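Local structure of 5'-deoxynucleotidase (Archaeoglobus fulgidus, 1YNB) at residues 76-80 against 81-85; 95-98 against 99-103; 129-132 against 133-137. The protein probably hydrolyses 2'-deoxyribonucleoside 5'-phosphates to the deoxynucleoside and phosphate, working as a metal-dependent homodimer of HD-domain subunits. All blocks are in the same frame, centred on the assembly; numbering follows the deposited sequence.

Contact 1 of 3, residues 76-80 against 81-85; sequences LHEAR and TMDLH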
ATOM      1  N   LEU A  76       9.725  18.476   1.763  1.00 32.92           N
ATOM      2  CA  LEU A  76       8.905  18.791   2.898  1.00 32.54           C
ATOM      3  C   LEU A  76       8.175  20.110   2.817  1.00 32.24           C
ATOM      4  O   LEU A  76       7.008  20.211   3.211  1.00 33.40           O
ATOM      5  CB  LEU A  76       9.739  18.699   4.174  1.00 32.96           C
ATOM      6  CG  LEU A  76       9.005  17.880   5.232  1.00 34.41           C
ATOM      7  CD1 LEU A  76       8.558  16.534   4.638  1.00 33.59           C
ATOM      8  CD2 LEU A  76       9.919  17.649   6.439  1.00 35.67           C
ATOM      9  N   HIS A  77       8.841  21.128   2.303  1.00 30.84           N
ATOM     10  CA  HIS A  77       8.198  22.435   2.209  1.00 32.27           C
ATOM     11  C   HIS A  77       6.964  22.401   1.299  1.00 29.87           C
ATOM     12  O   HIS A  77       6.116  23.269   1.403  1.00 30.95           O
ATOM     13  CB  HIS A  77       9.199  23.474   1.695  1.00 33.74           C
ATOM     14  CG  HIS A  77       9.722  23.160   0.336  1.00 34.95           C
ATOM     15  ND1 HIS A  77       9.131  23.640  -0.815  1.00 37.63           N
ATOM     16  CD2 HIS A  77      10.691  22.307  -0.066  1.00 35.01           C
ATOM     17  CE1 HIS A  77       9.709  23.087  -1.866  1.00 35.25           C
ATOM     18  NE2 HIS A  77      10.655  22.271  -1.440  1.00 36.44           N
ATOM     19  N   GLU A  78       6.860  21.407   0.418  1.00 28.58           N
ATOM     20  CA  GLU A  78       5.692  21.339  -0.480  1.00 29.47           C
ATOM     21  C   GLU A  78       4.368  21.178   0.296  1.00 29.43           C
ATOM     22  O   GLU A  78       3.257  21.324  -0.269  1.00 29.78           O
ATOM     23  CB  GLU A  78       5.873  20.212  -1.500  1.00 29.62           C
ATOM     24  CG  GLU A  78       7.008  20.494  -2.497  1.00 31.38           C
ATOM     25  CD  GLU A  78       7.151  19.428  -3.571  1.00 32.06           C
ATOM     26  OE1 GLU A  78       6.537  18.345  -3.447  1.00 31.49           O
ATOM     27  OE2 GLU A  78       7.902  19.663  -4.548  1.00 32.65           O
ATOM     28  N   ALA A  79       4.485  20.890   1.590  1.00 29.44           N
ATOM     29  CA  ALA A  79       3.309  20.761   2.447  1.00 30.54           C
ATOM     30  C   ALA A  79       2.614  22.110   2.433  1.00 31.75           C
ATOM     31  O   ALA A  79       1.394  22.193   2.577  1.00 31.26           O
ATOM     32  CB  ALA A  79       3.717  20.418   3.869  1.00 30.01           C
ATOM     33  N   ARG A  80       3.419  23.161   2.280  1.00 32.47           N
ATOM     34  CA  ARG A  80       2.921  24.534   2.222  1.00 34.45           C
ATOM     35  C   ARG A  80       2.916  25.090   0.802  1.00 36.18           C
ATOM     36  O   ARG A  80       2.081  25.927   0.468  1.00 37.93           O
ATOM     37  CB  ARG A  80       3.791  25.454   3.094  1.00 34.21           C
ATOM     38  CG  ARG A  80       3.750  25.113   4.570  1.00 32.21           C
ATOM     39  CD  ARG A  80       4.872  25.828   5.379  1.00 32.27           C
ATOM     40  NE  ARG A  80       4.872  25.326   6.753  1.00 31.28           N
ATOM     41  CZ  ARG A  80       4.945  26.076   7.846  1.00 31.97           C
ATOM     42  NH1 ARG A  80       5.046  27.397   7.749  1.00 33.54           N
ATOM     43  NH2 ARG A  80       4.841  25.503   9.044  1.00 31.05           N
ATOM     44  N   THR A  81       3.837  24.639  -0.040  1.00 37.30           N
ATOM     45  CA  THR A  81       3.921  25.206  -1.394  1.00 38.33           C
ATOM     46  C   THR A  81       3.302  24.409  -2.528  1.00 38.93           C
ATOM     47  O   THR A  81       3.150  24.935  -3.634  1.00 39.88           O
ATOM     48  CB  THR A  81       5.385  25.476  -1.797  1.00 37.83           C
ATOM     49  OG1 THR A  81       6.037  24.236  -2.090  1.00 37.80           O
ATOM     50  CG2 THR A  81       6.131  26.166  -0.657  1.00 39.66           C
ATOM     51  N   MET A  82       2.938  23.159  -2.253  1.00 38.81           N
ATOM     52  CA  MET A  82       2.378  22.265  -3.264  1.00 38.00           C
ATOM     53  C   MET A  82       3.498  21.754  -4.164  1.00 37.61           C
ATOM     54  O   MET A  82       4.615  22.311  -4.174  1.00 37.73           O
ATOM     55  CB  MET A  82       1.333  22.978  -4.136  1.00 38.71           C
ATOM     56  CG  MET A  82       0.171  23.592  -3.353  1.00 39.89           C
ATOM     57  SD  MET A  82      -0.995  24.511  -4.433  1.00 42.52           S
ATOM     58  CE  MET A  82      -1.675  23.079  -5.421  1.00 41.24           C
ATOM     59  N   ASP A  83       3.210  20.675  -4.889  1.00 36.05           N
ATOM     60  CA  ASP A  83       4.164  20.092  -5.820  1.00 35.93           C
ATOM     61  C   ASP A  83       4.036  20.936  -7.079  1.00 36.37           C
ATOM     62  O   ASP A  83       3.122  20.720  -7.872  1.00 34.51           O
ATOM     63  CB  ASP A  83       3.793  18.633  -6.143  1.00 35.25           C
ATOM     64  CG  ASP A  83       4.678  18.024  -7.216  1.00 35.42           C
ATOM     65  OD1 ASP A  83       4.381  16.897  -7.674  1.00 33.21           O
ATOM     66  OD2 ASP A  83       5.682  18.663  -7.609  1.00 35.66           O
ATOM     67  N   LEU A  84       4.918  21.921  -7.250  1.00 36.56           N
ATOM     68  CA  LEU A  84       4.852  22.758  -8.454  1.00 38.21           C
ATOM     69  C   LEU A  84       5.398  21.975  -9.650  1.00 38.35           C
ATOM     70  O   LEU A  84       6.606  21.757  -9.758  1.00 39.45           O
ATOM     71  CB  LEU A  84       5.654  24.058  -8.262  1.00 39.23           C
ATOM     72  CG  LEU A  84       5.203  24.910  -7.070  1.00 40.81           C
ATOM     73  CD1 LEU A  84       6.136  26.110  -6.896  1.00 42.04           C
ATOM     74  CD2 LEU A  84       3.769  25.367  -7.276  1.00 41.17           C
ATOM     75  N   HIS A  85       4.510  21.539 -10.543  1.00 38.95           N
ATOM     76  CA  HIS A  85       4.945  20.785 -11.721  1.00 39.60           C
ATOM     77  C   HIS A  85       5.642  21.675 -12.761  1.00 40.13           C
ATOM     78  O   HIS A  85       5.536  22.906 -12.726  1.00 39.27           O
ATOM     79  CB  HIS A  85       3.759  20.040 -12.374  1.00 38.95           C
ATOM     80  CG  HIS A  85       2.628  20.927 -12.793  1.00 38.25           C
ATOM     81  ND1 HIS A  85       1.400  20.918 -12.163  1.00 38.46           N
ATOM     82  CD2 HIS A  85       2.539  21.864 -13.773  1.00 37.91           C
ATOM     83  CE1 HIS A  85       0.604  21.808 -12.734  1.00 37.33           C
ATOM     84  NE2 HIS A  85       1.272  22.395 -13.713  1.00 36.94           N
TER
HETATM   85  O   HOH W   1       8.338  18.437  -6.650  1.00 37.18           O
HETATM   86  O   HOH W   2       7.495  21.778  -5.893  1.00 44.80           O
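His77 and Thr81 meet through matching first torsions: both the imidazole (chi1 61°) and OG1 of Thr81 (chi1 74°) stand between their own backbone N and carbonyl carbon. OG1 therefore comes up obliquely to the ring, 3.4 Å from His77 ND1 in a weak hydrogen bond. The threonine methyl CG2 lies in the plane of the ring at its edge, 3.9 Å from ND1, so this branched residue sets both its hydroxyl and its methyl against the ring. Backbone bonds close the turn, Thr81 N giving to His77 O (3.0 Å), which also takes Arg80 N, and Met82 N giving to Glu78 O (2.7 Å). Met82 then leaves the helix with a positive phi, turning the chain back along Glu78. The glutamate, extended beyond CG, is long enough to run beside this exit: its CG lies 3.4 Å from Met82 O, and its carboxylate lies nearly parallel (18°) to that of Asp83, OE2 to OD2 3.9 Å. A water placed to bridge the two like charges probably eases them; a second accepts from Leu84 N (2.9 Å) and donates to Glu78 OE2. With an alanine at Glu78, both waters would probably lose OE2 as a partner, and a gap open beside Met82 O where CG lay. Glu78 also touches the histidine and aspartate cluster consistent with an HD-type metal site, empty of metal here. Around the turn, His77 and Thr81 pack on Ala99 of helix 96-103, Glu78 and Asp83 reach Val39 of helix 39-56, and Arg80 makes a salt bridge with Glu16 of helix 8-18.

Contact 2 of 3, residues 95-98 against 99-103; sequences DEEG and AREEQ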
ATOM      1  N   ASP A  95       9.381  30.648  -2.748  1.00 48.50           N
ATOM      2  CA  ASP A  95      10.461  30.880  -1.805  1.00 48.08           C
ATOM      3  C   ASP A  95      10.605  29.626  -0.945  1.00 47.72           C
ATOM      4  O   ASP A  95      10.121  29.558   0.185  1.00 46.75           O
ATOM      5  CB  ASP A  95      10.156  32.102  -0.946  1.00 48.24           C
ATOM      6  CG  ASP A  95      11.105  32.247   0.228  1.00 47.96           C
ATOM      7  OD1 ASP A  95      12.281  31.831   0.123  1.00 47.27           O
ATOM      8  OD2 ASP A  95      10.665  32.798   1.254  1.00 48.32           O
ATOM      9  N   GLU A  96      11.281  28.635  -1.513  1.00 48.16           N
ATOM     10  CA  GLU A  96      11.502  27.357  -0.862  1.00 48.99           C
ATOM     11  C   GLU A  96      12.253  27.451   0.468  1.00 49.41           C
ATOM     12  O   GLU A  96      11.865  26.812   1.452  1.00 48.72           O
ATOM     13  CB  GLU A  96      12.256  26.436  -1.816  1.00 50.45           C
ATOM     14  CG  GLU A  96      12.525  25.047  -1.269  1.00 52.33           C
ATOM     15  CD  GLU A  96      13.299  24.183  -2.245  1.00 53.73           C
ATOM     16  OE1 GLU A  96      12.942  24.197  -3.455  1.00 53.97           O
ATOM     17  OE2 GLU A  96      14.251  23.487  -1.803  1.00 54.91           O
ATOM     18  N   GLU A  97      13.322  28.246   0.502  1.00 49.34           N
ATOM     19  CA  GLU A  97      14.103  28.384   1.730  1.00 48.18           C
ATOM     20  C   GLU A  97      13.225  29.045   2.793  1.00 46.67           C
ATOM     21  O   GLU A  97      13.257  28.666   3.964  1.00 45.69           O
ATOM     22  CB  GLU A  97      15.375  29.204   1.459  1.00 50.73           C
ATOM     23  CG  GLU A  97      16.408  29.196   2.604  1.00 53.21           C
ATOM     24  CD  GLU A  97      16.679  27.797   3.170  1.00 55.00           C
ATOM     25  OE1 GLU A  97      15.916  27.351   4.067  1.00 54.24           O
ATOM     26  OE2 GLU A  97      17.654  27.149   2.710  1.00 56.54           O
ATOM     27  N   GLY A  98      12.432  30.029   2.384  1.00 45.34           N
ATOM     28  CA  GLY A  98      11.538  30.669   3.333  1.00 44.41           C
ATOM     29  C   GLY A  98      10.575  29.630   3.904  1.00 43.97           C
ATOM     30  O   GLY A  98      10.381  29.541   5.117  1.00 43.51           O
ATOM     31  N   ALA A  99       9.976  28.833   3.022  1.00 43.54           N
ATOM     32  CA  ALA A  99       9.032  27.799   3.441  1.00 42.66           C
ATOM     33  C   ALA A  99       9.694  26.832   4.403  1.00 42.32           C
ATOM     34  O   ALA A  99       9.164  26.558   5.478  1.00 41.46           O
ATOM     35  CB  ALA A  99       8.500  27.041   2.223  1.00 42.47           C
ATOM     36  N   ARG A 100      10.856  26.314   4.019  1.00 43.43           N
ATOM     37  CA  ARG A 100      11.574  25.363   4.871  1.00 45.56           C
ATOM     38  C   ARG A 100      11.968  25.962   6.217  1.00 45.69           C
ATOM     39  O   ARG A 100      11.877  25.309   7.266  1.00 45.37           O
ATOM     40  CB  ARG A 100      12.837  24.856   4.178  1.00 47.10           C
ATOM     41  CG  ARG A 100      13.710  24.032   5.114  1.00 50.11           C
ATOM     42  CD  ARG A 100      14.187  22.762   4.464  1.00 52.34           C
ATOM     43  NE  ARG A 100      15.431  22.926   3.726  1.00 54.82           N
ATOM     44  CZ  ARG A 100      15.923  22.000   2.899  1.00 57.36           C
ATOM     45  NH1 ARG A 100      15.263  20.855   2.709  1.00 57.62           N
ATOM     46  NH2 ARG A 100      17.082  22.203   2.274  1.00 57.23           N
ATOM     47  N   GLU A 101      12.413  27.210   6.167  1.00 45.80           N
ATOM     48  CA  GLU A 101      12.836  27.922   7.366  1.00 47.37           C
ATOM     49  C   GLU A 101      11.755  27.840   8.436  1.00 45.90           C
ATOM     50  O   GLU A 101      11.954  27.255   9.513  1.00 45.24           O
ATOM     51  CB  GLU A 101      13.105  29.395   7.030  1.00 49.17           C
ATOM     52  CG  GLU A 101      14.153  30.021   7.918  1.00 52.93           C
ATOM     53  CD  GLU A 101      15.501  29.359   7.719  1.00 55.62           C
ATOM     54  OE1 GLU A 101      16.111  29.587   6.640  1.00 55.75           O
ATOM     55  OE2 GLU A 101      15.937  28.597   8.629  1.00 56.66           O
ATOM     56  N   GLU A 102      10.611  28.435   8.112  1.00 44.78           N
ATOM     57  CA  GLU A 102       9.464  28.479   9.003  1.00 43.55           C
ATOM     58  C   GLU A 102       8.966  27.084   9.353  1.00 42.44           C
ATOM     59  O   GLU A 102       8.602  26.816  10.499  1.00 41.78           O
ATOM     60  CB  GLU A 102       8.346  29.288   8.356  1.00 44.63           C
ATOM     61  CG  GLU A 102       8.838  30.513   7.633  1.00 46.23           C
ATOM     62  CD  GLU A 102       7.743  31.523   7.397  1.00 47.06           C
ATOM     63  OE1 GLU A 102       6.588  31.108   7.147  1.00 47.59           O
ATOM     64  OE2 GLU A 102       8.038  32.739   7.454  1.00 48.77           O
ATOM     65  N   GLN A 103       8.960  26.187   8.373  1.00 40.49           N
ATOM     66  CA  GLN A 103       8.499  24.837   8.624  1.00 39.36           C
ATOM     67  C   GLN A 103       9.358  24.124   9.665  1.00 39.83           C
ATOM     68  O   GLN A 103       8.833  23.414  10.525  1.00 39.75           O
ATOM     69  CB  GLN A 103       8.485  24.044   7.323  1.00 39.07           C
ATOM     70  CG  GLN A 103       7.862  22.681   7.427  1.00 37.14           C
ATOM     71  CD  GLN A 103       7.890  21.961   6.086  1.00 38.16           C
ATOM     72  OE1 GLN A 103       8.956  21.815   5.468  1.00 35.73           O
ATOM     73  NE2 GLN A 103       6.718  21.510   5.624  1.00 35.64           N
TER
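Asp95 and Ala99 are joined at the start of a short surface helix, where Asp95 is the N-cap. Among the hydrogen bonds, the main-chain set comes first: Ala99 N gives to Asp95 O (2.9 Å), Arg100 N to Glu96 O (2.8 Å), Glu101 N to Glu97 O, and Glu102 N to Gly98 O, the longest of the four at 3.2 Å. The side chain of Asp95 adds the capping bond, its OD1 accepting from Gly98 N at 2.9 Å. Short and acidic, aspartate suits this place, since it can bend back over the first turn; the donor meets OD1 from well above the carboxylate plane, 55° out of it. Glycine suits position 98 equally, because a beta carbon there would collide with Asp95 OD2 as the cap now stands.

Charge is the second kind of interaction. Glu97 and Glu101 both have CG anti to the backbone N and bend at chi2, which brings their carboxylates together, OE1 to OE1 3.4 Å, with the planes 28° apart. These like charges probably repel. Glu97 OE1 lies at the guanidinium edge of Arg100, yet stays 4.5 Å from NE, too far for a salt bridge, so the arginine probably offsets them only in part.

Carbon atoms pack against backbone carbonyl oxygens: Ala99 CB lies against Glu96 O (3.5 Å), and Glu102 CG comes to 3.1 Å from Gly98 O. On its inner side the helix faces the turn at helix 78-81: Ala99 packs on His77 and Thr81, while NE2 of Gln103 bonds to Leu76 O and to Glu16 OE2 of helix 8-18.

Contact 3 of 3, residues 129-132 against 133-137; sequences AFQG and VEYSQ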
ATOM      1  N   ALA A 129      11.307   8.263 -12.723  1.00 15.98           N
ATOM      2  CA  ALA A 129      11.426   7.377 -13.886  1.00 16.31           C
ATOM      3  C   ALA A 129      10.739   6.028 -13.609  1.00 16.00           C
ATOM      4  O   ALA A 129      10.040   5.491 -14.465  1.00 16.33           O
ATOM      5  CB  ALA A 129      12.931   7.147 -14.270  1.00 18.62           C
ATOM      6  N   PHE A 130      10.937   5.451 -12.422  1.00 16.41           N
ATOM      7  CA  PHE A 130      10.263   4.181 -12.115  1.00 14.97           C
ATOM      8  C   PHE A 130       8.723   4.362 -12.154  1.00 14.06           C
ATOM      9  O   PHE A 130       8.010   3.497 -12.692  1.00 13.67           O
ATOM     10  CB  PHE A 130      10.623   3.671 -10.700  1.00 15.41           C
ATOM     11  CG  PHE A 130      11.794   2.737 -10.693  1.00 16.90           C
ATOM     12  CD1 PHE A 130      13.097   3.238 -10.747  1.00 16.96           C
ATOM     13  CD2 PHE A 130      11.592   1.367 -10.643  1.00 15.02           C
ATOM     14  CE1 PHE A 130      14.204   2.341 -10.740  1.00 17.12           C
ATOM     15  CE2 PHE A 130      12.647   0.474 -10.637  1.00 18.11           C
ATOM     16  CZ  PHE A 130      13.979   0.961 -10.682  1.00 17.08           C
ATOM     17  N   GLN A 131       8.244   5.474 -11.599  1.00 13.87           N
ATOM     18  CA  GLN A 131       6.800   5.729 -11.531  1.00 15.92           C
ATOM     19  C   GLN A 131       6.267   6.003 -12.952  1.00 16.93           C
ATOM     20  O   GLN A 131       5.116   5.660 -13.277  1.00 14.53           O
ATOM     21  CB  GLN A 131       6.484   6.895 -10.600  1.00 15.45           C
ATOM     22  CG  GLN A 131       4.959   7.085 -10.366  1.00 16.23           C
ATOM     23  CD  GLN A 131       4.253   5.851  -9.787  1.00 19.61           C
ATOM     24  OE1 GLN A 131       4.372   5.563  -8.586  1.00 18.97           O
ATOM     25  NE2 GLN A 131       3.499   5.128 -10.633  1.00 16.51           N
ATOM     26  N   GLY A 132       7.125   6.566 -13.786  1.00 14.76           N
ATOM     27  CA  GLY A 132       6.759   6.825 -15.186  1.00 17.49           C
ATOM     28  C   GLY A 132       6.569   5.504 -15.942  1.00 19.51           C
ATOM     29  O   GLY A 132       5.601   5.335 -16.718  1.00 18.29           O
ATOM     30  N   VAL A 133       7.497   4.564 -15.745  1.00 17.77           N
ATOM     31  CA  VAL A 133       7.415   3.248 -16.370  1.00 18.18           C
ATOM     32  C   VAL A 133       6.178   2.528 -15.842  1.00 17.81           C
ATOM     33  O   VAL A 133       5.474   1.879 -16.632  1.00 16.98           O
ATOM     34  CB  VAL A 133       8.667   2.406 -16.076  1.00 18.90           C
ATOM     35  CG1 VAL A 133       8.466   0.935 -16.449  1.00 18.51           C
ATOM     36  CG2 VAL A 133       9.838   2.955 -16.912  1.00 21.52           C
ATOM     37  N   GLU A 134       5.916   2.634 -14.541  1.00 16.39           N
ATOM     38  CA  GLU A 134       4.742   1.944 -13.947  1.00 15.94           C
ATOM     39  C   GLU A 134       3.441   2.541 -14.485  1.00 17.75           C
ATOM     40  O   GLU A 134       2.507   1.802 -14.828  1.00 20.07           O
ATOM     41  CB  GLU A 134       4.783   2.064 -12.412  1.00 15.70           C
ATOM     42  CG  GLU A 134       5.923   1.212 -11.877  1.00 16.33           C
ATOM     43  CD  GLU A 134       6.523   1.698 -10.544  1.00 17.15           C
ATOM     44  OE1 GLU A 134       7.494   1.036 -10.098  1.00 19.25           O
ATOM     45  OE2 GLU A 134       6.035   2.693  -9.960  1.00 15.79           O
ATOM     46  N   TYR A 135       3.365   3.859 -14.570  1.00 15.65           N
ATOM     47  CA  TYR A 135       2.137   4.485 -15.071  1.00 16.12           C
ATOM     48  C   TYR A 135       1.942   4.345 -16.581  1.00 16.10           C
ATOM     49  O   TYR A 135       0.805   4.476 -17.069  1.00 19.49           O
ATOM     50  CB  TYR A 135       2.089   5.972 -14.700  1.00 14.94           C
ATOM     51  CG  TYR A 135       1.712   6.285 -13.258  1.00 16.19           C
ATOM     52  CD1 TYR A 135       0.875   5.428 -12.517  1.00 13.75           C
ATOM     53  CD2 TYR A 135       2.091   7.482 -12.668  1.00 14.46           C
ATOM     54  CE1 TYR A 135       0.425   5.776 -11.239  1.00 16.34           C
ATOM     55  CE2 TYR A 135       1.654   7.848 -11.386  1.00 14.27           C
ATOM     56  CZ  TYR A 135       0.820   6.998 -10.676  1.00 14.41           C
ATOM     57  OH  TYR A 135       0.374   7.317  -9.431  1.00 16.57           O
ATOM     58  N   SER A 136       3.022   4.078 -17.308  1.00 15.67           N
ATOM     59  CA  SER A 136       2.951   3.943 -18.771  1.00 18.68           C
ATOM     60  C   SER A 136       2.042   2.797 -19.183  1.00 22.02           C
ATOM     61  O   SER A 136       1.503   2.805 -20.293  1.00 22.52           O
ATOM     62  CB  SER A 136       4.351   3.760 -19.388  1.00 18.91           C
ATOM     63  OG  SER A 136       4.858   2.449 -19.171  1.00 22.00           O
ATOM     64  N   GLN A 137       1.826   1.856 -18.265  1.00 21.91           N
ATOM     65  CA  GLN A 137       0.945   0.710 -18.530  1.00 25.22           C
ATOM     66  C   GLN A 137      -0.532   1.145 -18.565  1.00 25.53           C
ATOM     67  O   GLN A 137      -1.382   0.397 -19.094  1.00 27.66           O
ATOM     68  CB  GLN A 137       1.156  -0.367 -17.458  1.00 26.49           C
ATOM     69  CG  GLN A 137       2.642  -0.555 -17.053  1.00 33.33           C
ATOM     70  CD  GLN A 137       3.546  -0.964 -18.217  1.00 36.73           C
ATOM     71  OE1 GLN A 137       4.568  -0.315 -18.480  1.00 40.11           O
ATOM     72  NE2 GLN A 137       3.189  -2.049 -18.904  1.00 36.61           N
TER
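Ala129 O, Phe130 O and Gln131 O accept regular alpha-helical bonds from Val133 N, Glu134 N and Tyr135 N, and the series weakens at Ser136 N, whose bond to Gly132 O is poorly angled. These are the last turns of helix 117-135, one of the helices of this all-helical HD-domain fold.

Gln131 sets its amide nitrogen over the face of the Tyr135 ring, the amide tilted 37° from it. With CG anti to the backbone N (chi1 -173°), the chain bends at chi2, which carries NE2 over the centre of the ring, 3.0 Å above its plane. NE2 stands 3.2 Å from Tyr135 CE1, so the amide N-H end packs over the ring face, where an N-H could point at the pi cloud. An amide suits the place, NE2 over the ring and OE1 accepting from Lys21 of the second subunit.

Glu134 crosses Gln131 at about a right angle, its OE2 3.6 Å from Gln131 CD. Extended beyond CG, it reaches back past Phe130 O, which lies 3.2 Å from Glu134 CG, and brings OE1 to the edge of the Phe130 ring, 4.1 Å from CD2. Its carboxylate is held by a salt bridge from Arg45 to OE2 and by His15 of the second subunit at OE1. That histidine also meets the Phe130 ring edge-to-face, so this helical face forms part of the dimer interface.

Tyr135 is a suitable platform because its flat ring can take Gln131 on a face while its OH bonds to Glu37 N. Val133, beta-branched and apolar, packs on Leu163 of helix 154-166; separately, Val133 CG2 lies 3.5 Å from Ala129 O. The small Ser136 folds its hydroxyl back, OG donating to Val133 O at 2.7 Å.

Overall arrangement
The three contacts follow one another along the chain; none nests in or crosses another, and each is local, contact 1 a helix turn with its exit into a loop, contacts 2 and 3 helix turns. Contact 1 finishes helix 78-81 and leads into the loop that returns to helix 96-103, which contact 2 begins and fills. Their centres are 11 Å apart and they touch, so the loop between them is closed by two short helices packed together. Contact 3 comes later, at the end of helix 117-135, with its centre about 31 Å from that of contact 2, on the opposite side of the chain's centre. Contacts 1 and 3, although not touching, both reach the second subunit.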